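Local coordinates for necrotic enteritis toxin B (Clostridium perfringens, PDB 4I0N), which is a pore-forming toxin of the leukocidin/hemolysin family that probably assembles into pores in the membranes of host cells, at residues P82-I87 against D169-E174; S103-T108 against P222-A227; K112-S117 against Y149-F154. All blocks are in the same frame, centred on the assembly; numbering follows the deposited sequence.

Contact 1 of 3, residues P82-I87 against D169-E174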
# COMPACT_ATOMS: atom_id res chain seq x y z
N PRO A 82 -2.31 -8.15 -10.96
CA PRO A 82 -2.16 -6.77 -10.48
C PRO A 82 -0.78 -6.22 -10.80
O PRO A 82 0.25 -6.74 -10.33
CB PRO A 82 -2.37 -6.91 -8.97
CG PRO A 82 -1.82 -8.25 -8.65
CD PRO A 82 -2.23 -9.12 -9.85
N GLU A 83 -0.75 -5.17 -11.63
CA GLU A 83 0.52 -4.60 -12.04
C GLU A 83 0.96 -3.50 -11.09
O GLU A 83 2.16 -3.31 -10.88
CB GLU A 83 0.47 -4.14 -13.50
CG GLU A 83 1.84 -3.68 -14.08
CD GLU A 83 2.17 -2.23 -13.74
OE1 GLU A 83 1.26 -1.46 -13.34
OE2 GLU A 83 3.37 -1.86 -13.88
N THR A 84 -0.01 -2.77 -10.52
CA THR A 84 0.28 -1.70 -9.54
C THR A 84 -0.77 -1.67 -8.43
O THR A 84 -1.98 -1.66 -8.71
CB THR A 84 0.37 -0.25 -10.20
OG1 THR A 84 1.49 -0.20 -11.10
CG2 THR A 84 0.57 0.83 -9.10
N TYR A 85 -0.31 -1.66 -7.18
CA TYR A 85 -1.17 -1.27 -6.07
C TYR A 85 -0.86 0.19 -5.69
O TYR A 85 0.28 0.53 -5.44
CB TYR A 85 -0.91 -2.15 -4.87
CG TYR A 85 -1.21 -3.61 -5.04
CD1 TYR A 85 -2.45 -4.14 -4.65
CD2 TYR A 85 -0.22 -4.48 -5.53
CE1 TYR A 85 -2.72 -5.51 -4.76
CE2 TYR A 85 -0.49 -5.87 -5.66
CZ TYR A 85 -1.74 -6.36 -5.27
OH TYR A 85 -2.00 -7.72 -5.37
N ARG A 86 -1.89 1.04 -5.62
CA ARG A 86 -1.73 2.42 -5.19
C ARG A 86 -2.44 2.65 -3.87
O ARG A 86 -3.62 2.26 -3.69
CB ARG A 86 -2.29 3.39 -6.22
CG ARG A 86 -2.11 4.86 -5.79
CD ARG A 86 -2.44 5.81 -6.93
NE ARG A 86 -1.44 5.70 -7.99
CZ ARG A 86 -1.50 6.32 -9.16
NH1 ARG A 86 -2.52 7.12 -9.46
NH2 ARG A 86 -0.53 6.15 -10.05
N ILE A 87 -1.73 3.28 -2.94
CA ILE A 87 -2.29 3.57 -1.61
C ILE A 87 -2.20 5.08 -1.44
O ILE A 87 -1.11 5.64 -1.51
CB ILE A 87 -1.52 2.81 -0.49
CG1 ILE A 87 -1.81 1.30 -0.54
CG2 ILE A 87 -1.89 3.36 0.93
CD1 ILE A 87 -0.89 0.51 -1.42
N ASP A 169 2.98 4.04 -4.89
CA ASP A 169 2.73 2.99 -5.87
C ASP A 169 3.63 1.82 -5.55
O ASP A 169 4.85 1.99 -5.39
CB ASP A 169 3.02 3.48 -7.29
CG ASP A 169 1.88 4.25 -7.87
OD1 ASP A 169 0.80 4.30 -7.24
OD2 ASP A 169 2.05 4.79 -8.97
N ILE A 170 3.03 0.65 -5.43
CA ILE A 170 3.79 -0.59 -5.30
C ILE A 170 3.63 -1.25 -6.66
O ILE A 170 2.56 -1.79 -7.01
CB ILE A 170 3.32 -1.45 -4.10
CG1 ILE A 170 3.71 -0.76 -2.78
CG2 ILE A 170 3.93 -2.88 -4.17
CD1 ILE A 170 2.80 0.37 -2.38
N LYS A 171 4.70 -1.17 -7.45
CA LYS A 171 4.61 -1.42 -8.88
C LYS A 171 5.49 -2.60 -9.27
O LYS A 171 6.60 -2.75 -8.80
CB LYS A 171 5.06 -0.17 -9.67
CG LYS A 171 4.90 -0.29 -11.18
CD LYS A 171 5.29 1.07 -11.85
CE LYS A 171 5.24 1.01 -13.39
NZ LYS A 171 3.85 0.79 -13.95
N PHE A 172 4.97 -3.42 -10.17
CA PHE A 172 5.67 -4.61 -10.59
C PHE A 172 6.97 -4.23 -11.28
O PHE A 172 7.02 -3.24 -12.06
CB PHE A 172 4.77 -5.39 -11.56
CG PHE A 172 5.41 -6.65 -12.08
CD1 PHE A 172 5.53 -7.77 -11.26
CD2 PHE A 172 5.90 -6.70 -13.39
CE1 PHE A 172 6.13 -8.94 -11.74
CE2 PHE A 172 6.50 -7.86 -13.88
CZ PHE A 172 6.61 -8.98 -13.04
N VAL A 173 8.02 -4.99 -11.01
CA VAL A 173 9.32 -4.77 -11.62
C VAL A 173 9.59 -5.84 -12.67
O VAL A 173 9.63 -5.54 -13.86
CB VAL A 173 10.47 -4.77 -10.56
CG1 VAL A 173 11.83 -4.64 -11.24
CG2 VAL A 173 10.28 -3.60 -9.56
N GLU A 174 9.80 -7.09 -12.23
CA GLU A 174 10.14 -8.20 -13.13
C GLU A 174 9.96 -9.52 -12.40
O GLU A 174 10.03 -9.57 -11.16
CB GLU A 174 11.61 -8.10 -13.64
CG GLU A 174 12.65 -8.24 -12.52
CD GLU A 174 14.09 -8.23 -13.00
OE1 GLU A 174 14.33 -8.07 -14.21
OE2 GLU A 174 14.99 -8.39 -12.14
O HOH W 1 5.82 -2.86 -14.37
O HOH W 2 2.01 2.27 -12.32

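Contact 2 of 3, residues S103-T108 against P222-A227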
# COMPACT_ATOMS: atom_id res chain seq x y z
N SER A 103 6.07 11.02 6.63
CA SER A 103 5.44 9.74 6.34
C SER A 103 6.51 8.76 5.88
O SER A 103 7.56 9.18 5.35
CB SER A 103 4.34 9.91 5.29
OG SER A 103 4.88 10.30 4.03
N ILE A 104 6.27 7.48 6.10
CA ILE A 104 7.19 6.42 5.67
C ILE A 104 6.35 5.32 4.99
O ILE A 104 5.17 5.13 5.32
CB ILE A 104 8.02 5.82 6.86
CG1 ILE A 104 7.10 5.39 8.01
CG2 ILE A 104 9.11 6.80 7.34
CD1 ILE A 104 7.74 4.47 9.04
N PRO A 105 6.94 4.58 4.04
CA PRO A 105 8.32 4.66 3.57
C PRO A 105 8.52 5.80 2.62
O PRO A 105 7.55 6.37 2.12
CB PRO A 105 8.54 3.31 2.87
CG PRO A 105 7.18 2.91 2.39
CD PRO A 105 6.18 3.51 3.36
N LYS A 106 9.78 6.16 2.37
CA LYS A 106 10.07 7.32 1.55
C LYS A 106 10.81 6.95 0.27
O LYS A 106 11.35 5.85 0.15
CB LYS A 106 10.84 8.39 2.33
CG LYS A 106 10.15 8.82 3.65
CD LYS A 106 10.48 10.27 4.08
CE LYS A 106 9.64 11.32 3.35
NZ LYS A 106 8.15 11.03 3.39
N ASN A 107 10.83 7.90 -0.67
CA ASN A 107 11.53 7.73 -1.93
C ASN A 107 11.13 6.43 -2.64
O ASN A 107 9.93 6.12 -2.71
CB ASN A 107 13.05 7.88 -1.68
CG ASN A 107 13.39 9.22 -1.05
OD1 ASN A 107 13.90 9.28 0.08
ND2 ASN A 107 13.08 10.30 -1.76
N THR A 108 12.11 5.69 -3.16
CA THR A 108 11.83 4.42 -3.84
C THR A 108 12.61 3.29 -3.19
O THR A 108 13.83 3.42 -2.97
CB THR A 108 12.17 4.52 -5.32
OG1 THR A 108 11.39 5.57 -5.88
CG2 THR A 108 11.90 3.20 -6.07
N PRO A 222 -0.27 -3.72 2.71
CA PRO A 222 0.42 -2.46 2.94
C PRO A 222 0.62 -2.15 4.43
O PRO A 222 -0.21 -2.54 5.27
CB PRO A 222 -0.49 -1.43 2.27
CG PRO A 222 -1.88 -2.06 2.35
CD PRO A 222 -1.60 -3.53 2.10
N ASN A 223 1.71 -1.46 4.73
CA ASN A 223 1.96 -0.95 6.09
C ASN A 223 2.72 0.34 5.87
O ASN A 223 3.87 0.32 5.43
CB ASN A 223 2.77 -1.96 6.93
CG ASN A 223 2.85 -1.60 8.44
OD1 ASN A 223 3.67 -2.18 9.16
ND2 ASN A 223 2.00 -0.67 8.91
N MET A 224 2.06 1.46 6.13
CA MET A 224 2.65 2.77 5.99
C MET A 224 2.36 3.53 7.27
O MET A 224 1.47 3.16 8.03
CB MET A 224 2.07 3.55 4.79
CG MET A 224 2.49 3.04 3.44
SD MET A 224 1.49 1.62 2.89
CE MET A 224 2.31 1.27 1.32
N ALA A 225 3.09 4.60 7.51
CA ALA A 225 2.86 5.37 8.73
C ALA A 225 3.08 6.85 8.49
O ALA A 225 3.83 7.24 7.58
CB ALA A 225 3.74 4.86 9.87
N LEU A 226 2.44 7.68 9.30
CA LEU A 226 2.66 9.10 9.17
C LEU A 226 2.54 9.82 10.50
O LEU A 226 2.12 9.22 11.50
CB LEU A 226 1.72 9.68 8.12
CG LEU A 226 0.22 9.56 8.31
CD1 LEU A 226 -0.25 10.45 9.47
CD2 LEU A 226 -0.45 9.99 7.00
N ALA A 227 2.95 11.09 10.50
CA ALA A 227 2.75 11.94 11.67
C ALA A 227 1.85 13.08 11.22
O ALA A 227 2.14 13.74 10.20
CB ALA A 227 4.10 12.50 12.17

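Contact 3 of 3, residues K112-S117 against Y149-F154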
# COMPACT_ATOMS: atom_id res chain seq x y z
N LYS A 112 13.08 -6.40 -1.21
CA LYS A 112 11.86 -7.16 -0.97
C LYS A 112 11.21 -6.78 0.36
O LYS A 112 9.98 -6.68 0.46
CB LYS A 112 12.14 -8.67 -1.01
CG LYS A 112 10.91 -9.53 -0.63
CD LYS A 112 11.17 -11.02 -0.80
CE LYS A 112 12.32 -11.51 0.04
NZ LYS A 112 11.97 -11.61 1.46
N ASP A 113 12.03 -6.63 1.41
CA ASP A 113 11.49 -6.33 2.73
C ASP A 113 11.63 -4.85 3.02
O ASP A 113 12.74 -4.31 3.05
CB ASP A 113 12.18 -7.15 3.83
CG ASP A 113 12.00 -8.63 3.66
OD1 ASP A 113 10.93 -9.05 3.16
OD2 ASP A 113 12.93 -9.38 4.03
N VAL A 114 10.49 -4.18 3.19
CA VAL A 114 10.46 -2.76 3.50
C VAL A 114 10.29 -2.62 5.01
O VAL A 114 9.41 -3.26 5.61
CB VAL A 114 9.30 -2.06 2.78
CG1 VAL A 114 9.18 -0.56 3.21
CG2 VAL A 114 9.48 -2.21 1.27
N SER A 115 11.15 -1.81 5.63
CA SER A 115 11.08 -1.63 7.07
C SER A 115 11.64 -0.27 7.39
O SER A 115 12.76 0.03 6.98
CB SER A 115 11.92 -2.70 7.78
OG SER A 115 11.82 -2.58 9.19
N ASN A 116 10.87 0.56 8.10
CA ASN A 116 11.42 1.81 8.65
C ASN A 116 10.58 2.28 9.80
O ASN A 116 9.57 1.65 10.15
CB ASN A 116 11.57 2.92 7.60
CG ASN A 116 12.60 4.01 8.00
OD1 ASN A 116 13.32 3.90 9.01
ND2 ASN A 116 12.67 5.06 7.20
N SER A 117 11.06 3.33 10.46
CA SER A 117 10.38 3.84 11.64
C SER A 117 10.25 5.34 11.56
O SER A 117 11.10 6.02 10.95
CB SER A 117 11.13 3.45 12.91
OG SER A 117 10.39 3.89 14.04
N TYR A 149 6.63 -4.56 5.56
CA TYR A 149 5.92 -5.40 4.60
C TYR A 149 6.86 -5.99 3.58
O TYR A 149 7.99 -5.54 3.44
CB TYR A 149 4.76 -4.64 3.91
CG TYR A 149 5.16 -3.45 3.06
CD1 TYR A 149 5.59 -3.62 1.72
CD2 TYR A 149 5.12 -2.16 3.59
CE1 TYR A 149 5.91 -2.50 0.92
CE2 TYR A 149 5.45 -1.03 2.80
CZ TYR A 149 5.85 -1.22 1.49
OH TYR A 149 6.16 -0.11 0.73
N GLU A 150 6.40 -7.03 2.90
CA GLU A 150 7.17 -7.61 1.82
C GLU A 150 6.55 -7.29 0.44
O GLU A 150 5.32 -7.13 0.30
CB GLU A 150 7.35 -9.12 2.02
CG GLU A 150 6.08 -9.91 1.83
CD GLU A 150 6.28 -11.41 1.94
OE1 GLU A 150 7.44 -11.88 1.85
OE2 GLU A 150 5.26 -12.10 2.11
N GLN A 151 7.41 -7.16 -0.57
CA GLN A 151 6.95 -6.84 -1.92
C GLN A 151 7.74 -7.61 -2.99
O GLN A 151 8.22 -7.01 -3.95
CB GLN A 151 7.03 -5.32 -2.16
CG GLN A 151 8.46 -4.77 -1.95
CD GLN A 151 8.61 -3.30 -2.29
OE1 GLN A 151 7.63 -2.63 -2.59
NE2 GLN A 151 9.83 -2.78 -2.21
N PRO A 152 7.86 -8.94 -2.86
CA PRO A 152 8.66 -9.69 -3.87
C PRO A 152 8.23 -9.37 -5.30
O PRO A 152 7.03 -9.39 -5.61
CB PRO A 152 8.39 -11.16 -3.54
CG PRO A 152 7.11 -11.13 -2.71
CD PRO A 152 7.21 -9.86 -1.91
N ASP A 153 9.23 -9.06 -6.14
CA ASP A 153 9.05 -8.71 -7.57
C ASP A 153 8.48 -7.33 -7.86
O ASP A 153 8.27 -7.00 -9.04
CB ASP A 153 8.20 -9.75 -8.33
CG ASP A 153 8.84 -11.14 -8.36
OD1 ASP A 153 10.04 -11.30 -8.02
OD2 ASP A 153 8.11 -12.07 -8.73
N PHE A 154 8.23 -6.53 -6.80
CA PHE A 154 7.66 -5.20 -6.92
C PHE A 154 8.61 -4.19 -6.28
O PHE A 154 9.58 -4.59 -5.60
CB PHE A 154 6.29 -5.11 -6.22
CG PHE A 154 5.16 -5.75 -6.97
CD1 PHE A 154 4.09 -4.97 -7.43
CD2 PHE A 154 5.12 -7.15 -7.15
CE1 PHE A 154 2.99 -5.58 -8.12
CE2 PHE A 154 4.05 -7.77 -7.82
CZ PHE A 154 2.97 -6.98 -8.31

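Contact 1 of 3, residues P82-I87 against D169-E174
E83 OE2 has two donors: K171 NZ reaches it at 2.7 Å on the syn lone pair, making a salt bridge, and a water donates to it while also donating to F172 O. The other carboxylate oxygen, E83 OE1, takes a bond of 2.6 Å from T84 OG1, which comes in from above the carboxylate plane. A second water donates to T84 OG1 and accepts from K171 NZ, so glutamate, threonine and lysine form one polar cluster. The lysine chain is extended until its last torsion (chi4 66°), where it turns its ammonium over to the glutamate; on the way K171 CG passes T84 OG1 at 3.4 Å. Next along the strands, Y85 and I170 form an antiparallel hydrogen-bonded pair, their side chains on the face opposite T84 and K171, with I170 N to Y85 O at 2.8 Å. E83 and T84 both face F246, a classic beta bulge at E83, where the chain turns a corner; strand 76-92 pairs with 165-172 and 236-255 in the alpha-hemolysin fold. Further along, R86 grips D169 side-on, R86 NE to D169 OD1 at 2.7 Å and NH2 to OD2 at 3.1 Å. Both oxygens use syn lone pairs, and the two planes lie 11° apart, which fixes the rotation of both groups. I87 CD1 packs on I170 CD1 at 3.8 Å, and the neighbouring Y85 ring meets F220 and sends its hydroxyl to L215 O.

Contact 2 of 3, residues S103-T108 against P222-A227
I104 and A225 form an antiparallel hydrogen-bonded pair, I104 N to A225 O at 2.9 Å, with the return bond from A225 N to I104 O. Next to it S103 and L226 make a non-hydrogen-bonded pair whose CA atoms come within 4.0 Å of each other. On the face of I104 and A225, a chi1 of 52° puts the isoleucine CG1 between the backbone N and carbonyl carbon, and CG1 and CD1 both come to lie against the alanine methyl, I104 CG1 to A225 CB at 3.9 Å. On the other face the CB atoms of S103 and L226 meet at 3.9 Å, while S103 OG is bonded to Q158 NE2. The pairing stops at P105, which follows a cis peptide bond and turns the chain away from the sheet. P105 CD still rests on M224 CG at 3.7 Å, and M224 CB sits 3.5 Å from I104 O. K106 curls back so that its NZ bonds S103 O at 2.8 Å, tilted from the carbonyl plane, and Q158 OE1 gives that ammonium a second acceptor. Strand 99-104 is an outermost strand, within this chain, of a six-stranded antiparallel sheet. I118 of strand 113-120 covers I104 and A225, whereas W168 of strand 165-172 lies against S103 and M224: the beta-sandwich core of the leukocidin/hemolysin fold, with further strands laid over its outer face.

Contact 3 of 3, residues K112-S117 against Y149-F154
A chi1 of 175° in V114 turns CG1 opposite the backbone N and leaves CG2 on the N side, while Y149, with chi1 63°, swings its ring under that fork. V114 CB then stands 3.8 Å from the Y149 ring centroid, 13° off the normal, a CH-pi contact over the middle of the face. Both methyls lie over that same face toward its hydroxyl end, V114 CG2 3.6 Å from Y149 CE1 and CG1 over the CE2 side. From across the same valine comes Q151, whose NE2 lies 3.5 Å from V114 CG2 and donates to the carbonyls of I109 and K111. Q151 OE1 meets the tyrosine ring at its edge, in plane; T156 OG1 is hydrogen-bonded to both Q151 OE1 and Y149 OH, tying amide and phenol together. The backbones pair through V114 N to Y149 O at 2.9 Å, with the return bond from Y149 N. Q151, first residue of a type II turn ending at F154, bonds K112 O through its N at 2.8 Å. At the end of the pairing K112 crosses P152, K112 CD to P152 CB at 3.9 Å, and bends back until NZ reaches D113 OD1 at 3.2 Å, a salt bridge out of the carboxylate plane. On the face opposite V114 and Y149, E150 points alongside D113; K112 NZ, too far from E150 for a salt bridge, would probably offset part of the acids' repulsion. Strand 113-120 is the middle of a three-stranded sheet with 126-127 and 144-150; P105 touches V114 and the Y149 hydroxyl end, F220 meets the tyrosine edge-to-face, I170 of strand 165-172 touches Q151, and helix 214-217 borders E150 and P152.

Along the chain the segments run 82-87, 103-108, 112-117, 149-154, 169-174, 222-227, so contacts 1 and 2 interleave and contact 3 falls within the span of both. Centres lie about 15 Å (1 to 2), 12 Å (1 to 3) and 11 Å (2 to 3) apart, each contact in a different antiparallel sheet. They meet directly: I170 packs on M224, I104 and P105 on strands 113-120 and 144-150, and V173 N probably hydrogen-bonds D153 O. Contact 3 belongs to a small three-stranded sheet packed against the sandwich whose two sheets hold contacts 1 and 2, consistent with the folded-back prestem of family monomers, which rearranges into the membrane barrel during pore formation.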